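Local coordinates for invasion protein InvA (Salmonella enterica, PDB 2X49), which takes part in type III secretion as an export apparatus protein of the inner membrane, here its C-terminal domain, and is involved in invasion of intestinal epithelial cells, at residues Thr7-Leu12 / Glu45-Asp50; Leu12-Ser17 / Asn57-Leu62; Leu61-Ile66 / Val135-Asn140. All coordinates share one frame; numbering follows the deposited sequence.

Contact 1. Residues Thr7-Leu12 / Glu45-Asp50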
ATOM      1  N   THR A   7       6.538  22.607  -3.342  1.00 22.01           N
ATOM      2  CA  THR A   7       7.954  22.967  -3.158  1.00 21.99           C
ATOM      3  C   THR A   7       8.875  21.775  -3.228  1.00 21.88           C
ATOM      4  O   THR A   7      10.094  21.901  -3.120  1.00 21.84           O
ATOM      5  CB  THR A   7       8.204  23.751  -1.838  1.00 22.60           C
ATOM      6  OG1 THR A   7       7.883  22.933  -0.709  1.00 23.99           O
ATOM      7  CG2 THR A   7       7.361  25.018  -1.790  1.00 22.73           C
ATOM      8  N   VAL A   8       8.260  20.616  -3.419  1.00 20.78           N
ATOM      9  CA  VAL A   8       8.970  19.345  -3.274  1.00 21.77           C
ATOM     10  C   VAL A   8       8.677  18.337  -4.389  1.00 20.21           C
ATOM     11  O   VAL A   8       8.072  17.301  -4.144  1.00 21.54           O
ATOM     12  CB  VAL A   8       8.625  18.634  -1.940  1.00 22.01           C
ATOM     13  CG1 VAL A   8       7.107  18.341  -1.827  1.00 23.37           C
ATOM     14  CG2 VAL A   8       9.443  17.335  -1.819  1.00 24.52           C
ATOM     15  N   PRO A   9       9.168  18.590  -5.596  1.00 20.36           N
ATOM     16  CA  PRO A   9       8.868  17.612  -6.675  1.00 19.97           C
ATOM     17  C   PRO A   9       9.461  16.245  -6.527  1.00 18.06           C
ATOM     18  O   PRO A   9      10.501  16.035  -5.932  1.00 17.09           O
ATOM     19  CB  PRO A   9       9.462  18.271  -7.920  1.00 20.32           C
ATOM     20  CG  PRO A   9      10.519  19.220  -7.358  1.00 20.12           C
ATOM     21  CD  PRO A   9      10.004  19.701  -6.058  1.00 21.33           C
ATOM     22  N   LEU A  10       8.729  15.304  -7.056  1.00 17.73           N
ATOM     23  CA  LEU A  10       9.191  13.925  -7.148  1.00 17.01           C
ATOM     24  C   LEU A  10      10.052  13.824  -8.386  1.00 16.78           C
ATOM     25  O   LEU A  10       9.798  14.506  -9.361  1.00 18.49           O
ATOM     26  CB  LEU A  10       7.991  12.980  -7.300  1.00 17.19           C
ATOM     27  CG  LEU A  10       7.015  12.937  -6.136  1.00 16.24           C
ATOM     28  CD1 LEU A  10       5.757  12.230  -6.589  1.00 15.88           C
ATOM     29  CD2 LEU A  10       7.634  12.292  -4.942  1.00 13.85           C
ATOM     30  N   ILE A  11      11.074  12.981  -8.351  1.00 15.31           N
ATOM     31  CA  ILE A  11      11.953  12.796  -9.512  1.00 14.94           C
ATOM     32  C   ILE A  11      12.000  11.312  -9.822  1.00 15.92           C
ATOM     33  O   ILE A  11      12.145  10.497  -8.931  1.00 15.97           O
ATOM     34  CB  ILE A  11      13.387  13.316  -9.297  1.00 15.40           C
ATOM     35  CG1 ILE A  11      13.376  14.804  -9.031  1.00 13.84           C
ATOM     36  CG2 ILE A  11      14.292  12.982 -10.537  1.00 15.75           C
ATOM     37  CD1 ILE A  11      14.701  15.379  -8.518  1.00 18.61           C
ATOM     38  N   LEU A  12      11.780  10.983 -11.085  1.00 16.00           N
ATOM     39  CA  LEU A  12      12.000   9.606 -11.579  1.00 17.52           C
ATOM     40  C   LEU A  12      13.223   9.609 -12.473  1.00 17.27           C
ATOM     41  O   LEU A  12      13.271  10.307 -13.460  1.00 17.97           O
ATOM     42  CB  LEU A  12      10.813   9.105 -12.375  1.00 18.23           C
ATOM     43  CG  LEU A  12       9.469   9.094 -11.686  1.00 20.10           C
ATOM     44  CD1 LEU A  12       8.302   8.670 -12.592  1.00 21.01           C
ATOM     45  CD2 LEU A  12       9.528   8.170 -10.521  1.00 19.33           C
ATOM     46  N   GLU A  45       4.460  17.675  -8.276  1.00 15.03           N
ATOM     47  CA  GLU A  45       4.956  17.561  -9.674  1.00 16.33           C
ATOM     48  C   GLU A  45       5.976  16.457  -9.769  1.00 17.20           C
ATOM     49  O   GLU A  45       6.655  16.083  -8.809  1.00 18.23           O
ATOM     50  CB  GLU A  45       5.611  18.872 -10.089  1.00 16.07           C
ATOM     51  CG  GLU A  45       4.707  20.079 -10.141  1.00 15.92           C
ATOM     52  CD  GLU A  45       4.159  20.337 -11.517  1.00 19.90           C
ATOM     53  OE1 GLU A  45       4.442  19.553 -12.452  1.00 21.74           O
ATOM     54  OE2 GLU A  45       3.514  21.376 -11.672  1.00 19.68           O
ATOM     55  N   VAL A  46       5.950  15.808 -10.918  1.00 17.70           N
ATOM     56  CA  VAL A  46       6.821  14.690 -11.220  1.00 17.70           C
ATOM     57  C   VAL A  46       7.724  15.061 -12.375  1.00 16.86           C
ATOM     58  O   VAL A  46       7.275  15.428 -13.439  1.00 18.93           O
ATOM     59  CB  VAL A  46       6.005  13.475 -11.585  1.00 17.89           C
ATOM     60  CG1 VAL A  46       6.922  12.330 -12.040  1.00 18.57           C
ATOM     61  CG2 VAL A  46       5.083  12.998 -10.408  1.00 19.13           C
ATOM     62  N   LEU A  47       9.003  15.067 -12.085  1.00 16.58           N
ATOM     63  CA  LEU A  47      10.067  15.393 -13.062  1.00 14.72           C
ATOM     64  C   LEU A  47      10.755  14.099 -13.501  1.00 16.07           C
ATOM     65  O   LEU A  47      11.039  13.207 -12.704  1.00 16.33           O
ATOM     66  CB  LEU A  47      11.124  16.385 -12.511  1.00 14.50           C
ATOM     67  CG  LEU A  47      10.569  17.589 -11.755  1.00 17.04           C
ATOM     68  CD1 LEU A  47      11.667  18.441 -11.124  1.00 21.01           C
ATOM     69  CD2 LEU A  47       9.732  18.460 -12.671  1.00 22.76           C
ATOM     70  N   LEU A  48      10.980  13.992 -14.785  1.00 15.68           N
ATOM     71  CA  LEU A  48      11.832  12.901 -15.342  1.00 16.53           C
ATOM     72  C   LEU A  48      13.241  13.417 -15.586  1.00 16.23           C
ATOM     73  O   LEU A  48      13.464  14.530 -16.097  1.00 15.92           O
ATOM     74  CB  LEU A  48      11.300  12.323 -16.675  1.00 16.57           C
ATOM     75  CG  LEU A  48       9.866  11.806 -16.723  1.00 20.43           C
ATOM     76  CD1 LEU A  48       9.568  11.091 -18.064  1.00 22.05           C
ATOM     77  CD2 LEU A  48       9.443  10.954 -15.572  1.00 20.71           C
ATOM     78  N   ARG A  49      14.194  12.572 -15.225  1.00 15.35           N
ATOM     79  CA  ARG A  49      15.624  12.851 -15.407  1.00 15.88           C
ATOM     80  C   ARG A  49      16.312  11.601 -15.933  1.00 15.39           C
ATOM     81  O   ARG A  49      15.967  10.511 -15.534  1.00 14.90           O
ATOM     82  CB  ARG A  49      16.243  13.316 -14.092  1.00 17.69           C
ATOM     83  CG  ARG A  49      17.711  13.589 -14.108  1.00 22.37           C
ATOM     84  CD  ARG A  49      18.161  14.358 -12.830  1.00 27.05           C
ATOM     85  NE  ARG A  49      17.280  15.492 -12.505  1.00 33.93           N
ATOM     86  CZ  ARG A  49      17.370  16.225 -11.392  1.00 36.39           C
ATOM     87  NH1 ARG A  49      18.294  15.949 -10.487  1.00 37.98           N
ATOM     88  NH2 ARG A  49      16.525  17.230 -11.172  1.00 38.62           N
ATOM     89  N   ASP A  50      17.219  11.737 -16.882  1.00 15.63           N
ATOM     90  CA  ASP A  50      17.917  10.531 -17.344  1.00 15.50           C
ATOM     91  C   ASP A  50      18.923  10.104 -16.274  1.00 15.42           C
ATOM     92  O   ASP A  50      19.680  10.889 -15.775  1.00 17.92           O
ATOM     93  CB  ASP A  50      18.618  10.805 -18.674  1.00 16.92           C
ATOM     94  CG  ASP A  50      17.642  11.057 -19.819  1.00 18.50           C
ATOM     95  OD1 ASP A  50      16.404  10.893 -19.636  1.00 21.31           O
ATOM     96  OD2 ASP A  50      18.127  11.464 -20.899  1.00 21.24           O
TER
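Leu10 and Leu12 each use both backbone polar groups on the segment Glu45-Asp50, so four hydrogen bonds join the two segments as a parallel ladder. Leu10 N donates to Glu45 O at 2.8 Å, and Leu47 N returns to Leu10 O. One step on, Leu12 N reaches Leu47 O at 2.8 Å and Arg49 N closes the ladder on Leu12 O at 3.0 Å. Leu47 O also receives the CA-H of Ile11, at 3.3 Å from Ile11 CA.

Side chains alternate between the two faces. Leu10, Leu12, Val46 and Leu48 share one, which helix 27-39 covers through Leu27 on Leu12 and through Ala28 and Leu31 on Val46. Val46 divides its branches: CG2 meets Leu10 CD1, while CG1, placed anti to the backbone N (chi1 174°), meets Leu12 CD1 at 4.0 Å. Leu12 CD1 also touches Leu48 CD2 at 3.9 Å. Branched, apolar residues suit the positions of Leu12 and Val46 because the helix lies on them.

The other face is more open. Leu47 lays CD1 against CB and CG of Pro9, 3.9 Å from Pro9 CB. The Arg49 chain bends at chi3 (-46°), which carries its guanidinium back over Ile11; Ile11 CD1 lies over one face of that group, 3.7 Å from Arg49 NH2. A long side chain suits this place, its flat end covering a buried methyl while remaining near solvent.

Strands 10-14 and 46-50, adjacent and parallel and joined through helices 16-24 and 27-39, the latter packed on one face, make a beta-alpha-beta crossover.

Contact 2. Residues Leu12-Ser17 / Asn57-Leu62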
ATOM      1  N   LEU A  12      11.780  10.983 -11.085  1.00 16.00           N
ATOM      2  CA  LEU A  12      12.000   9.606 -11.579  1.00 17.52           C
ATOM      3  C   LEU A  12      13.223   9.609 -12.473  1.00 17.27           C
ATOM      4  O   LEU A  12      13.271  10.307 -13.460  1.00 17.97           O
ATOM      5  CB  LEU A  12      10.813   9.105 -12.375  1.00 18.23           C
ATOM      6  CG  LEU A  12       9.469   9.094 -11.686  1.00 20.10           C
ATOM      7  CD1 LEU A  12       8.302   8.670 -12.592  1.00 21.01           C
ATOM      8  CD2 LEU A  12       9.528   8.170 -10.521  1.00 19.33           C
ATOM      9  N   LEU A  13      14.224   8.864 -12.081  1.00 15.96           N
ATOM     10  CA  LEU A  13      15.409   8.661 -12.961  1.00 16.48           C
ATOM     11  C   LEU A  13      15.029   7.483 -13.865  1.00 16.43           C
ATOM     12  O   LEU A  13      14.626   6.438 -13.413  1.00 17.89           O
ATOM     13  CB  LEU A  13      16.668   8.330 -12.175  1.00 17.55           C
ATOM     14  CG  LEU A  13      17.140   9.296 -11.073  1.00 16.79           C
ATOM     15  CD1 LEU A  13      18.421   8.819 -10.458  1.00 18.52           C
ATOM     16  CD2 LEU A  13      17.212  10.727 -11.625  1.00 17.71           C
ATOM     17  N   VAL A  14      15.150   7.720 -15.165  1.00 16.47           N
ATOM     18  CA  VAL A  14      14.764   6.769 -16.217  1.00 17.65           C
ATOM     19  C   VAL A  14      15.927   6.559 -17.189  1.00 16.79           C
ATOM     20  O   VAL A  14      16.828   7.362 -17.275  1.00 16.98           O
ATOM     21  CB  VAL A  14      13.497   7.261 -16.968  1.00 18.16           C
ATOM     22  CG1 VAL A  14      12.360   7.566 -15.936  1.00 21.22           C
ATOM     23  CG2 VAL A  14      13.803   8.494 -17.805  1.00 18.78           C
ATOM     24  N   PRO A  15      15.885   5.445 -17.914  1.00 16.17           N
ATOM     25  CA  PRO A  15      16.912   5.283 -18.939  1.00 16.20           C
ATOM     26  C   PRO A  15      16.720   6.245 -20.093  1.00 15.39           C
ATOM     27  O   PRO A  15      15.637   6.453 -20.559  1.00 16.72           O
ATOM     28  CB  PRO A  15      16.695   3.833 -19.420  1.00 16.80           C
ATOM     29  CG  PRO A  15      15.828   3.165 -18.413  1.00 17.61           C
ATOM     30  CD  PRO A  15      14.979   4.276 -17.848  1.00 16.39           C
ATOM     31  N   LYS A  16      17.833   6.804 -20.514  1.00 17.42           N
ATOM     32  CA  LYS A  16      17.876   7.679 -21.686  1.00 17.28           C
ATOM     33  C   LYS A  16      17.161   7.042 -22.874  1.00 17.18           C
ATOM     34  O   LYS A  16      16.396   7.690 -23.591  1.00 16.15           O
ATOM     35  CB  LYS A  16      19.317   8.090 -22.021  1.00 18.12           C
ATOM     36  CG  LYS A  16      19.446   9.080 -23.146  1.00 19.93           C
ATOM     37  CD  LYS A  16      20.895   9.501 -23.422  1.00 21.31           C
ATOM     38  CE  LYS A  16      21.591  10.275 -22.267  1.00 24.86           C
ATOM     39  NZ  LYS A  16      20.797  11.428 -21.718  1.00 26.89           N
ATOM     40  N   SER A  17      17.365   5.740 -22.984  1.00 18.02           N
ATOM     41  CA  SER A  17      16.783   4.929 -24.068  1.00 17.99           C
ATOM     42  C   SER A  17      15.280   4.787 -24.032  1.00 17.08           C
ATOM     43  O   SER A  17      14.689   4.358 -25.020  1.00 18.35           O
ATOM     44  CB  SER A  17      17.352   3.504 -24.119  1.00 18.92           C
ATOM     45  OG  SER A  17      17.007   2.764 -22.949  1.00 20.67           O
ATOM     46  N   ASN A  57      15.740  -1.204 -18.337  1.00 13.82           N
ATOM     47  CA  ASN A  57      14.563  -1.740 -17.625  1.00 13.16           C
ATOM     48  C   ASN A  57      14.572  -1.383 -16.141  1.00 14.45           C
ATOM     49  O   ASN A  57      14.123  -2.130 -15.289  1.00 17.06           O
ATOM     50  CB  ASN A  57      14.497  -3.267 -17.827  1.00 12.40           C
ATOM     51  CG  ASN A  57      14.358  -3.649 -19.309  1.00  9.49           C
ATOM     52  OD1 ASN A  57      13.236  -3.245 -19.909  1.00 13.79           O
ATOM     53  ND2 ASN A  57      15.244  -4.284 -19.882  1.00 10.07           N
ATOM     54  N   SER A  58      15.178  -0.252 -15.874  1.00 14.63           N
ATOM     55  CA  SER A  58      15.283   0.249 -14.467  1.00 15.87           C
ATOM     56  C   SER A  58      14.754   1.661 -14.311  1.00 16.33           C
ATOM     57  O   SER A  58      14.937   2.515 -15.176  1.00 16.05           O
ATOM     58  CB  SER A  58      16.768   0.204 -14.014  1.00 15.80           C
ATOM     59  OG  SER A  58      17.296  -1.105 -14.061  1.00 20.91           O
ATOM     60  N   ILE A  59      14.170   1.930 -13.151  1.00 16.18           N
ATOM     61  CA  ILE A  59      13.647   3.271 -12.778  1.00 17.27           C
ATOM     62  C   ILE A  59      13.994   3.532 -11.335  1.00 16.95           C
ATOM     63  O   ILE A  59      13.944   2.621 -10.542  1.00 16.32           O
ATOM     64  CB  ILE A  59      12.084   3.358 -12.922  1.00 18.59           C
ATOM     65  CG1 ILE A  59      11.642   3.116 -14.392  1.00 21.58           C
ATOM     66  CG2 ILE A  59      11.576   4.694 -12.419  1.00 20.03           C
ATOM     67  CD1 ILE A  59      11.695   4.324 -15.275  1.00 25.14           C
ATOM     68  N   VAL A  60      14.440   4.735 -11.022  1.00 14.80           N
ATOM     69  CA  VAL A  60      14.620   5.162  -9.624  1.00 15.37           C
ATOM     70  C   VAL A  60      13.724   6.303  -9.217  1.00 13.74           C
ATOM     71  O   VAL A  60      13.554   7.326  -9.882  1.00 15.05           O
ATOM     72  CB  VAL A  60      16.094   5.616  -9.359  1.00 13.99           C
ATOM     73  CG1 VAL A  60      16.407   5.827  -7.819  1.00 15.33           C
ATOM     74  CG2 VAL A  60      17.077   4.622  -9.921  1.00 14.80           C
ATOM     75  N   LEU A  61      13.137   6.118  -8.049  1.00 14.59           N
ATOM     76  CA  LEU A  61      12.304   7.156  -7.448  1.00 13.95           C
ATOM     77  C   LEU A  61      13.089   7.898  -6.390  1.00 13.01           C
ATOM     78  O   LEU A  61      13.574   7.308  -5.443  1.00 12.90           O
ATOM     79  CB  LEU A  61      11.009   6.519  -6.851  1.00 13.17           C
ATOM     80  CG  LEU A  61      10.182   7.473  -5.972  1.00 14.42           C
ATOM     81  CD1 LEU A  61       9.583   8.583  -6.805  1.00 19.22           C
ATOM     82  CD2 LEU A  61       9.127   6.662  -5.199  1.00 18.75           C
ATOM     83  N   LEU A  62      13.152   9.215  -6.548  1.00 13.82           N
ATOM     84  CA  LEU A  62      13.713  10.130  -5.554  1.00 14.73           C
ATOM     85  C   LEU A  62      12.598  10.973  -4.947  1.00 15.00           C
ATOM     86  O   LEU A  62      11.731  11.548  -5.605  1.00 15.24           O
ATOM     87  CB  LEU A  62      14.739  11.110  -6.135  1.00 15.13           C
ATOM     88  CG  LEU A  62      15.819  10.569  -7.019  1.00 18.33           C
ATOM     89  CD1 LEU A  62      16.773  11.731  -7.384  1.00 17.82           C
ATOM     90  CD2 LEU A  62      16.512   9.396  -6.339  1.00 22.32           C
TER
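An antiparallel pairing inside a mixed four-stranded sheet joins Leu12-Ser17 to Asn57-Leu62, both from central strands of that sheet. Leu13 and Val60 form its hydrogen-bonded pair: Leu13 N gives its hydrogen to Val60 O at 2.8 Å, and Val60 N gives one to Leu13 O at 2.9 Å. The neighbouring pair, Leu12 with Leu61, is non-hydrogen-bonded, and there Leu12 CA comes within 3.2 Å of Val60 O in a CA-H...O contact. Past it the strand pairing continues through Ile11 and Leu62.

Leu13 and Val60 stand side by side and point the same way, CB to CB at 4.0 Å. On the opposite face, Leu12 turns CD2 to Leu61 CD1, 3.7 Å away; Leu133 of helix 125-139 also packs on Leu12. Beta-branched Val60 and Ile59 suit extended backbone.

Val14 and Ile59 run alongside each other. The chi2 of Ile59 (-84°) folds its CD1 toward Val14 CG1, and the 3.4 Å between these two carbons is tighter than ordinary van der Waals contact. Pro15 then crosses Ile59 at about a right angle, with its CD 3.2 Å from Ser58 O.

A proline has no N-H to offer Ser58 O, and that carbonyl oxygen is buried with no partner in the model. No third bond therefore forms at the Pro15 end, near which the segment turns toward helix 16-24. In place of a backbone bond, Ile59 CD1 packs here on Val14 and Pro15, so that this end is held by aliphatic contact.

Contact 3. Residues Leu61-Ile66 / Val135-Asn140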
ATOM      1  N   LEU A  61      13.137   6.118  -8.049  1.00 14.59           N
ATOM      2  CA  LEU A  61      12.304   7.156  -7.448  1.00 13.95           C
ATOM      3  C   LEU A  61      13.089   7.898  -6.390  1.00 13.01           C
ATOM      4  O   LEU A  61      13.574   7.308  -5.443  1.00 12.90           O
ATOM      5  CB  LEU A  61      11.009   6.519  -6.851  1.00 13.17           C
ATOM      6  CG  LEU A  61      10.182   7.473  -5.972  1.00 14.42           C
ATOM      7  CD1 LEU A  61       9.583   8.583  -6.805  1.00 19.22           C
ATOM      8  CD2 LEU A  61       9.127   6.662  -5.199  1.00 18.75           C
ATOM      9  N   LEU A  62      13.152   9.215  -6.548  1.00 13.82           N
ATOM     10  CA  LEU A  62      13.713  10.130  -5.554  1.00 14.73           C
ATOM     11  C   LEU A  62      12.598  10.973  -4.947  1.00 15.00           C
ATOM     12  O   LEU A  62      11.731  11.548  -5.605  1.00 15.24           O
ATOM     13  CB  LEU A  62      14.739  11.110  -6.135  1.00 15.13           C
ATOM     14  CG  LEU A  62      15.819  10.569  -7.019  1.00 18.33           C
ATOM     15  CD1 LEU A  62      16.773  11.731  -7.384  1.00 17.82           C
ATOM     16  CD2 LEU A  62      16.512   9.396  -6.339  1.00 22.32           C
ATOM     17  N   ILE A  63      12.630  10.983  -3.629  1.00 15.55           N
ATOM     18  CA  ILE A  63      11.811  11.885  -2.828  1.00 18.13           C
ATOM     19  C   ILE A  63      12.770  12.768  -2.036  1.00 18.50           C
ATOM     20  O   ILE A  63      13.713  12.322  -1.372  1.00 17.28           O
ATOM     21  CB  ILE A  63      10.816  11.104  -1.893  1.00 18.10           C
ATOM     22  CG1 ILE A  63       9.942  10.129  -2.676  1.00 21.09           C
ATOM     23  CG2 ILE A  63       9.980  12.116  -1.021  1.00 19.23           C
ATOM     24  CD1 ILE A  63       9.014   9.199  -1.767  1.00 21.39           C
ATOM     25  N   ASN A  64      12.588  14.060  -2.179  1.00 21.06           N
ATOM     26  CA  ASN A  64      13.493  15.029  -1.566  1.00 21.89           C
ATOM     27  C   ASN A  64      14.888  14.885  -2.103  1.00 21.53           C
ATOM     28  O   ASN A  64      15.901  15.093  -1.417  1.00 21.04           O
ATOM     29  CB  ASN A  64      13.565  14.842  -0.046  1.00 23.33           C
ATOM     30  CG  ASN A  64      12.266  15.131   0.630  1.00 25.92           C
ATOM     31  OD1 ASN A  64      11.617  16.161   0.359  1.00 31.76           O
ATOM     32  ND2 ASN A  64      11.874  14.249   1.564  1.00 30.51           N
ATOM     33  N   GLU A  65      14.919  14.481  -3.357  1.00 21.77           N
ATOM     34  CA  GLU A  65      16.176  14.329  -4.105  1.00 22.22           C
ATOM     35  C   GLU A  65      17.032  13.190  -3.550  1.00 21.41           C
ATOM     36  O   GLU A  65      18.206  13.022  -3.882  1.00 21.53           O
ATOM     37  CB  GLU A  65      16.987  15.636  -4.157  1.00 23.75           C
ATOM     38  CG  GLU A  65      16.644  16.463  -5.387  1.00 26.54           C
ATOM     39  CD  GLU A  65      17.417  17.793  -5.473  1.00 29.72           C
ATOM     40  OE1 GLU A  65      18.650  17.835  -5.206  1.00 34.15           O
ATOM     41  OE2 GLU A  65      16.774  18.819  -5.800  1.00 33.86           O
ATOM     42  N   ILE A  66      16.400  12.414  -2.679  1.00 19.35           N
ATOM     43  CA  ILE A  66      17.061  11.227  -2.104  1.00 18.97           C
ATOM     44  C   ILE A  66      16.507   9.941  -2.698  1.00 18.47           C
ATOM     45  O   ILE A  66      15.340   9.820  -2.855  1.00 17.21           O
ATOM     46  CB  ILE A  66      16.869  11.223  -0.578  1.00 18.57           C
ATOM     47  CG1 ILE A  66      17.487  12.496   0.027  1.00 19.17           C
ATOM     48  CG2 ILE A  66      17.494   9.998   0.048  1.00 20.06           C
ATOM     49  CD1 ILE A  66      17.198  12.672   1.511  1.00 21.43           C
ATOM     50  N   VAL A 135       2.382   2.279  -4.529  1.00 17.02           N
ATOM     51  CA  VAL A 135       2.583   1.606  -3.234  1.00 16.43           C
ATOM     52  C   VAL A 135       3.621   2.364  -2.417  1.00 15.35           C
ATOM     53  O   VAL A 135       3.470   2.641  -1.216  1.00 15.98           O
ATOM     54  CB  VAL A 135       2.962   0.114  -3.453  1.00 17.47           C
ATOM     55  CG1 VAL A 135       3.566  -0.546  -2.246  1.00 18.64           C
ATOM     56  CG2 VAL A 135       1.729  -0.612  -3.998  1.00 18.35           C
ATOM     57  N   THR A 136       4.674   2.772  -3.097  1.00 15.80           N
ATOM     58  CA  THR A 136       5.801   3.388  -2.426  1.00 15.88           C
ATOM     59  C   THR A 136       5.435   4.805  -2.012  1.00 14.06           C
ATOM     60  O   THR A 136       5.810   5.273  -0.933  1.00 13.51           O
ATOM     61  CB  THR A 136       7.075   3.411  -3.326  1.00 16.29           C
ATOM     62  OG1 THR A 136       7.359   2.048  -3.700  1.00 20.77           O
ATOM     63  CG2 THR A 136       8.255   3.988  -2.600  1.00 18.07           C
ATOM     64  N   LEU A 137       4.693   5.465  -2.877  1.00 15.96           N
ATOM     65  CA  LEU A 137       4.261   6.867  -2.596  1.00 15.03           C
ATOM     66  C   LEU A 137       3.241   6.929  -1.469  1.00 16.24           C
ATOM     67  O   LEU A 137       3.310   7.823  -0.639  1.00 16.05           O
ATOM     68  CB  LEU A 137       3.776   7.579  -3.840  1.00 16.42           C
ATOM     69  CG  LEU A 137       4.893   7.920  -4.803  1.00 17.18           C
ATOM     70  CD1 LEU A 137       4.383   8.279  -6.207  1.00 18.05           C
ATOM     71  CD2 LEU A 137       5.770   9.079  -4.307  1.00 14.53           C
ATOM     72  N   ALA A 138       2.330   5.965  -1.435  1.00 15.00           N
ATOM     73  CA  ALA A 138       1.340   5.872  -0.314  1.00 16.07           C
ATOM     74  C   ALA A 138       2.085   5.785   1.007  1.00 16.56           C
ATOM     75  O   ALA A 138       1.763   6.476   1.977  1.00 15.27           O
ATOM     76  CB  ALA A 138       0.400   4.645  -0.485  1.00 17.60           C
ATOM     77  N   ARG A 139       3.078   4.923   1.088  1.00 16.42           N
ATOM     78  CA  ARG A 139       3.830   4.694   2.332  1.00 16.57           C
ATOM     79  C   ARG A 139       4.501   5.977   2.837  1.00 15.37           C
ATOM     80  O   ARG A 139       4.702   6.203   4.042  1.00 16.07           O
ATOM     81  CB  ARG A 139       4.874   3.584   2.127  1.00 17.87           C
ATOM     82  CG  ARG A 139       5.777   3.252   3.251  1.00 20.99           C
ATOM     83  CD  ARG A 139       6.444   1.914   2.927  1.00 25.35           C
ATOM     84  NE  ARG A 139       7.611   1.979   2.043  1.00 26.76           N
ATOM     85  CZ  ARG A 139       7.741   1.310   0.900  1.00 27.15           C
ATOM     86  NH1 ARG A 139       6.772   0.529   0.456  1.00 28.58           N
ATOM     87  NH2 ARG A 139       8.854   1.427   0.187  1.00 28.91           N
ATOM     88  N   ASN A 140       4.849   6.804   1.869  1.00 15.76           N
ATOM     89  CA  ASN A 140       5.687   8.001   2.076  1.00 14.94           C
ATOM     90  C   ASN A 140       4.811   9.259   2.059  1.00 14.68           C
ATOM     91  O   ASN A 140       5.257  10.380   1.849  1.00 14.40           O
ATOM     92  CB  ASN A 140       6.824   8.078   1.048  1.00 14.44           C
ATOM     93  CG  ASN A 140       7.970   7.195   1.391  1.00 16.21           C
ATOM     94  OD1 ASN A 140       8.802   7.519   2.250  1.00 19.58           O
ATOM     95  ND2 ASN A 140       8.100   6.093   0.665  1.00 15.81           N
TER
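Leu61 and Ile63 project from one face of their strand and meet Thr136, Leu137 and Asn140 at the C-terminal end of helix 125-139. The short segments 61-63 and 135-139 run nearly parallel, with their axes 11.0 Å from each other; side chains alone bridge this distance.

Leu61 has CG anti to its backbone N (chi1 169°), and a further turn at chi2 sends CD2 out to the methyl of Thr136. The two side chains reach toward each other tip to tip, Leu61 CD2 to Thr136 CG2 at 3.8 Å. Threonine fits this place because its two branches part company: CG2 faces the strand, while OG1 turns back to Cys132 O in the preceding helical turn and is hydrogen-bonded there.

Ile63 takes a different shape. Its CG1 stands beside the backbone N and the chain is extended at chi2 (174°), pushing CD1 to the helix end. There it meets Asn140 CB at 3.7 Å and Leu137 CD2 at 4.1 Å, crossing the asparagine obliquely. Leu137 does not start toward the strand, but its CD2 comes to it and lies 4.2 Å from Leu61 CD2, so it touches both strand residues.

Asn140 is the first residue to leave helical geometry. Its amide bends back to the last turn, ND2 donating to Thr136 O at 2.9 Å with an N-H...O angle of 165°. That oxygen lies close to the amide plane of Asn140, while the donor is tilted out of the carbonyl plane. The bond fixes the side chain and leaves CB facing Ile63.

Such aliphatic layering of a helix on a sheet face is typical of alpha/beta domains, here beside the tight type I' turn of the hairpin joining strands 58-63 and 66-72.

In the fold
From the N terminus, strand 10-14 enters first and is the common member of contacts 1 and 2. Contact 1 closes the loop that holds helices 16-24 and 27-39, setting strand 46-50 at one edge of the sheet. The chain passes on to strand 58-63, and contact 2 brings it to the other flank of strand 10-14; the two contacts cross along the chain and share Leu12. Contact 3 opens on Leu61 and Leu62, which it shares with contact 2, and closes a loop of 68 residues that includes strand 66-72 beyond its first residue, the whole antiparallel sheet and the first part of helix 125-139. It thus ties that later part back to the first sheet, where Leu137 also packs on Leu10.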